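Long-range contact in ribose 5-phosphate isomerase RpiB (Thermoanaerobacter tengcongensis, PDB 4EGS), which probably hydrolyses phosphotyrosine through its N-terminal low-molecular-weight phosphatase domain, part of a longer protein that also has a sugar-phosphate isomerase family region: residues S104-G112 with L127-K137. Sequence-based numbering, arbitrary orientation. Where two conformers were deposited one is given.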
loop_
_atom_site.group_PDB
_atom_site.type_symbol
_atom_site.label_atom_id
_atom_site.label_comp_id
_atom_site.label_asym_id
_atom_site.label_seq_id
_atom_site.Cartn_x
_atom_site.Cartn_y
_atom_site.Cartn_z
ATOM N N SER A 104 -1.302 22.754 12.717
ATOM C CA SER A 104 -0.088 22.419 13.453
ATOM C C SER A 104 -0.168 20.967 13.909
ATOM O O SER A 104 -1.222 20.500 14.343
ATOM C CB SER A 104 0.106 23.356 14.649
ATOM O OG SER A 104 1.314 23.072 15.333
ATOM N N LEU A 105 0.948 20.255 13.798
ATOM C CA LEU A 105 0.980 18.825 14.078
ATOM C C LEU A 105 0.745 18.512 15.559
ATOM O O LEU A 105 1.320 19.150 16.444
ATOM C CB LEU A 105 2.302 18.221 13.592
ATOM C CG LEU A 105 2.377 16.697 13.465
ATOM C CD1 LEU A 105 3.097 16.308 12.185
ATOM C CD2 LEU A 105 3.076 16.090 14.669
ATOM N N ARG A 106 -0.116 17.530 15.811
ATOM C CA ARG A 106 -0.454 17.117 17.167
ATOM C C ARG A 106 -0.071 15.655 17.367
ATOM O O ARG A 106 0.872 15.162 16.753
ATOM C CB ARG A 106 -1.952 17.287 17.413
ATOM C CG ARG A 106 -2.554 18.514 16.756
ATOM C CD ARG A 106 -4.036 18.310 16.493
ATOM N NE ARG A 106 -4.540 19.215 15.464
ATOM C CZ ARG A 106 -4.420 18.999 14.157
ATOM N NH1 ARG A 106 -3.807 17.909 13.716
ATOM N NH2 ARG A 106 -4.909 19.875 13.289
ATOM N N GLU A 107 -0.812 14.961 18.225
ATOM C CA GLU A 107 -0.586 13.536 18.425
ATOM C C GLU A 107 -1.631 12.732 17.656
ATOM O O GLU A 107 -1.458 11.537 17.414
ATOM C CB GLU A 107 -0.631 13.182 19.911
ATOM C CG GLU A 107 0.261 12.008 20.285
ATOM C CD GLU A 107 -0.062 11.435 21.649
ATOM O OE1 GLU A 107 0.817 10.773 22.242
ATOM O OE2 GLU A 107 -1.198 11.636 22.126
ATOM N N GLU A 108 -2.709 13.405 17.268
ATOM C CA GLU A 108 -3.804 12.771 16.541
ATOM C C GLU A 108 -3.371 12.325 15.148
ATOM O O GLU A 108 -3.776 11.263 14.673
ATOM C CB GLU A 108 -4.986 13.739 16.426
ATOM C CG GLU A 108 -6.328 13.149 16.830
ATOM C CD GLU A 108 -7.453 14.167 16.771
ATOM O OE1 GLU A 108 -8.243 14.241 17.736
ATOM O OE2 GLU A 108 -7.549 14.891 15.757
ATOM N N ASP A 109 -2.544 13.140 14.501
ATOM C CA ASP A 109 -2.131 12.880 13.124
ATOM C C ASP A 109 -1.083 11.775 13.019
ATOM O O ASP A 109 -1.102 10.984 12.078
ATOM C CB ASP A 109 -1.605 14.160 12.466
ATOM C CG ASP A 109 -1.780 15.384 13.341
ATOM O OD1 ASP A 109 -1.589 15.269 14.569
ATOM O OD2 ASP A 109 -2.109 16.460 12.801
ATOM N N LEU A 110 -0.173 11.724 13.985
ATOM C CA LEU A 110 0.914 10.748 13.957
ATOM C C LEU A 110 0.432 9.320 14.201
ATOM O O LEU A 110 0.881 8.386 13.537
ATOM C CB LEU A 110 2.002 11.127 14.964
ATOM C CG LEU A 110 3.316 11.617 14.353
ATOM C CD1 LEU A 110 3.053 12.661 13.282
ATOM C CD2 LEU A 110 4.229 12.176 15.428
ATOM N N LYS A 111 -0.479 9.157 15.156
ATOM C CA LYS A 111 -1.030 7.843 15.478
ATOM C C LYS A 111 -1.841 7.266 14.322
ATOM O O LYS A 111 -1.754 6.074 14.024
ATOM C CB LYS A 111 -1.907 7.925 16.728
ATOM C CG LYS A 111 -1.140 8.058 18.030
ATOM C CD LYS A 111 -2.083 8.374 19.181
ATOM C CE LYS A 111 -1.416 8.165 20.530
ATOM N NZ LYS A 111 -1.121 6.726 20.783
ATOM N N GLY A 112 -2.632 8.117 13.677
ATOM C CA GLY A 112 -3.485 7.688 12.584
ATOM C C GLY A 112 -2.726 7.452 11.292
ATOM O O GLY A 112 -3.269 6.895 10.337
ATOM N N LEU A 127 10.661 15.803 14.293
ATOM C CA LEU A 127 9.672 14.807 14.680
ATOM C C LEU A 127 10.290 13.664 15.488
ATOM O O LEU A 127 9.823 13.358 16.585
ATOM C CB LEU A 127 8.947 14.265 13.444
ATOM C CG LEU A 127 8.026 15.247 12.715
ATOM C CD1 LEU A 127 7.639 14.713 11.344
ATOM C CD2 LEU A 127 6.782 15.540 13.542
ATOM N N VAL A 128 11.341 13.046 14.955
ATOM C CA VAL A 128 11.948 11.880 15.603
ATOM C C VAL A 128 12.594 12.178 16.958
ATOM O O VAL A 128 12.619 11.317 17.839
ATOM C CB VAL A 128 12.965 11.154 14.684
ATOM C CG1 VAL A 128 12.263 10.575 13.470
ATOM C CG2 VAL A 128 14.081 12.092 14.259
ATOM N N SER A 129 13.114 13.390 17.122
ATOM C CA SER A 129 13.710 13.794 18.391
ATOM C C SER A 129 12.627 13.904 19.456
ATOM O O SER A 129 12.799 13.451 20.587
ATOM C CB SER A 129 14.443 15.129 18.247
ATOM O OG SER A 129 13.541 16.182 17.949
ATOM N N GLN A 130 11.504 14.504 19.074
ATOM C CA GLN A 130 10.383 14.691 19.980
ATOM C C GLN A 130 9.516 13.439 20.087
ATOM O O GLN A 130 9.027 13.102 21.166
ATOM C CB GLN A 130 9.543 15.883 19.518
ATOM C CG GLN A 130 8.106 15.846 19.988
ATOM C CD GLN A 130 7.626 17.190 20.480
ATOM O OE1 GLN A 130 7.301 18.076 19.690
ATOM N NE2 GLN A 130 7.580 17.350 21.796
ATOM N N TYR A 131 9.334 12.747 18.965
ATOM C CA TYR A 131 8.487 11.558 18.930
ATOM C C TYR A 131 9.278 10.294 18.610
ATOM O O TYR A 131 9.235 9.802 17.482
ATOM C CB TYR A 131 7.371 11.729 17.898
ATOM C CG TYR A 131 6.509 12.954 18.105
ATOM C CD1 TYR A 131 5.595 13.014 19.149
ATOM C CD2 TYR A 131 6.599 14.045 17.248
ATOM C CE1 TYR A 131 4.802 14.130 19.341
ATOM C CE2 TYR A 131 5.807 15.163 17.430
ATOM C CZ TYR A 131 4.912 15.200 18.479
ATOM O OH TYR A 131 4.123 16.312 18.665
ATOM N N PRO A 132 10.000 9.755 19.604
ATOM C CA PRO A 132 10.727 8.506 19.375
ATOM C C PRO A 132 9.751 7.334 19.335
ATOM O O PRO A 132 8.698 7.400 19.973
ATOM C CB PRO A 132 11.640 8.399 20.605
ATOM C CG PRO A 132 11.557 9.736 21.296
ATOM C CD PRO A 132 10.203 10.255 20.970
ATOM N N GLU A 133 10.096 6.293 18.581
ATOM C CA GLU A 133 9.252 5.104 18.408
ATOM C C GLU A 133 7.985 5.364 17.584
ATOM O O GLU A 133 7.218 4.443 17.299
ATOM C CB GLU A 133 8.947 4.411 19.745
ATOM C CG GLU A 133 10.156 3.717 20.373
ATOM C CD GLU A 133 11.192 4.695 20.904
ATOM O OE1 GLU A 133 10.826 5.558 21.731
ATOM O OE2 GLU A 133 12.370 4.604 20.495
ATOM N N TYR A 134 7.772 6.625 17.218
ATOM C CA TYR A 134 6.926 6.964 16.085
ATOM C C TYR A 134 7.888 7.042 14.915
ATOM O O TYR A 134 7.486 7.091 13.754
ATOM C CB TYR A 134 6.257 8.323 16.282
ATOM C CG TYR A 134 5.024 8.297 17.153
ATOM C CD1 TYR A 134 4.037 7.336 16.972
ATOM C CD2 TYR A 134 4.846 9.238 18.159
ATOM C CE1 TYR A 134 2.907 7.314 17.769
ATOM C CE2 TYR A 134 3.723 9.223 18.960
ATOM C CZ TYR A 134 2.757 8.261 18.762
ATOM O OH TYR A 134 1.640 8.250 19.564
ATOM N N ALA A 135 9.174 7.042 15.255
ATOM C CA ALA A 135 10.260 7.204 14.295
ATOM C C ALA A 135 10.316 6.085 13.260
ATOM O O ALA A 135 10.911 6.250 12.194
ATOM C CB ALA A 135 11.593 7.312 15.029
ATOM N N ASP A 136 9.700 4.951 13.577
ATOM C CA ASP A 136 9.703 3.801 12.678
ATOM C C ASP A 136 8.957 4.102 11.381
ATOM O O ASP A 136 9.258 3.529 10.334
ATOM C CB ASP A 136 9.092 2.577 13.366
ATOM C CG ASP A 136 9.240 1.312 12.541
ATOM O OD1 ASP A 136 8.278 0.516 12.491
ATOM O OD2 ASP A 136 10.320 1.112 11.946
ATOM N N LYS A 137 7.985 5.005 11.456
ATOM C CA LYS A 137 7.206 5.383 10.282
ATOM C C LYS A 137 7.545 6.789 9.790
ATOM O O LYS A 137 6.916 7.298 8.864
ATOM C CB LYS A 137 5.704 5.250 10.559
ATOM C CG LYS A 137 5.225 5.944 11.825
ATOM C CD LYS A 137 3.768 5.612 12.109
ATOM C CE LYS A 137 3.296 6.228 13.414
ATOM N NZ LYS A 137 1.873 5.886 13.700
#
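L105 meets L127 and Y131 where two pieces of an alpha/beta fold with a four-stranded parallel sheet, that of the low-molecular-weight tyrosine phosphatases, come together: the loop and short helix that lead into strand 115-118, and the end of helix 121-130 with the turn before strand 138-140. It is a worked example of how the connections flanking a central strand pack on one another. L105 CD2 lies 3.9 Å from L127 CD2, the side chain having swung to the side of the carbonyl carbon (chi1 -165°), and both leucines also rest on V40 of strand 36-41, just before the predicted nucleophile C41. The neighbouring R106 braces its own segment: its backbone N donates to D109 OD1 at 3.0 Å, from above the carboxylate plane.

L110, buried, packs its CD2 against both tyrosines. This methyl makes a CH-pi contact over one face of the Y131 ring, 3.7 Å from the centroid and 21° off the normal; Q130 CG lies over the opposite face, so the ring is sandwiched. The same methyl approaches Y134 CD2 obliquely at 4.1 Å, and Y134 in turn receives Y131 CB at its ring edge. A type II turn from Y131 to Y134 brings the two rings to the same leucine. K111 then lays its aliphatic chain by the phenol end of Y134, CG lying 3.2 Å from OH.

Across from this helix, K137 reaches out fully extended beyond CG and hydrogen-bonds to the carbonyls of L110 and A113. Its NZ donates to L110 O at 2.7 Å, tilted 25° from the carbonyl plane.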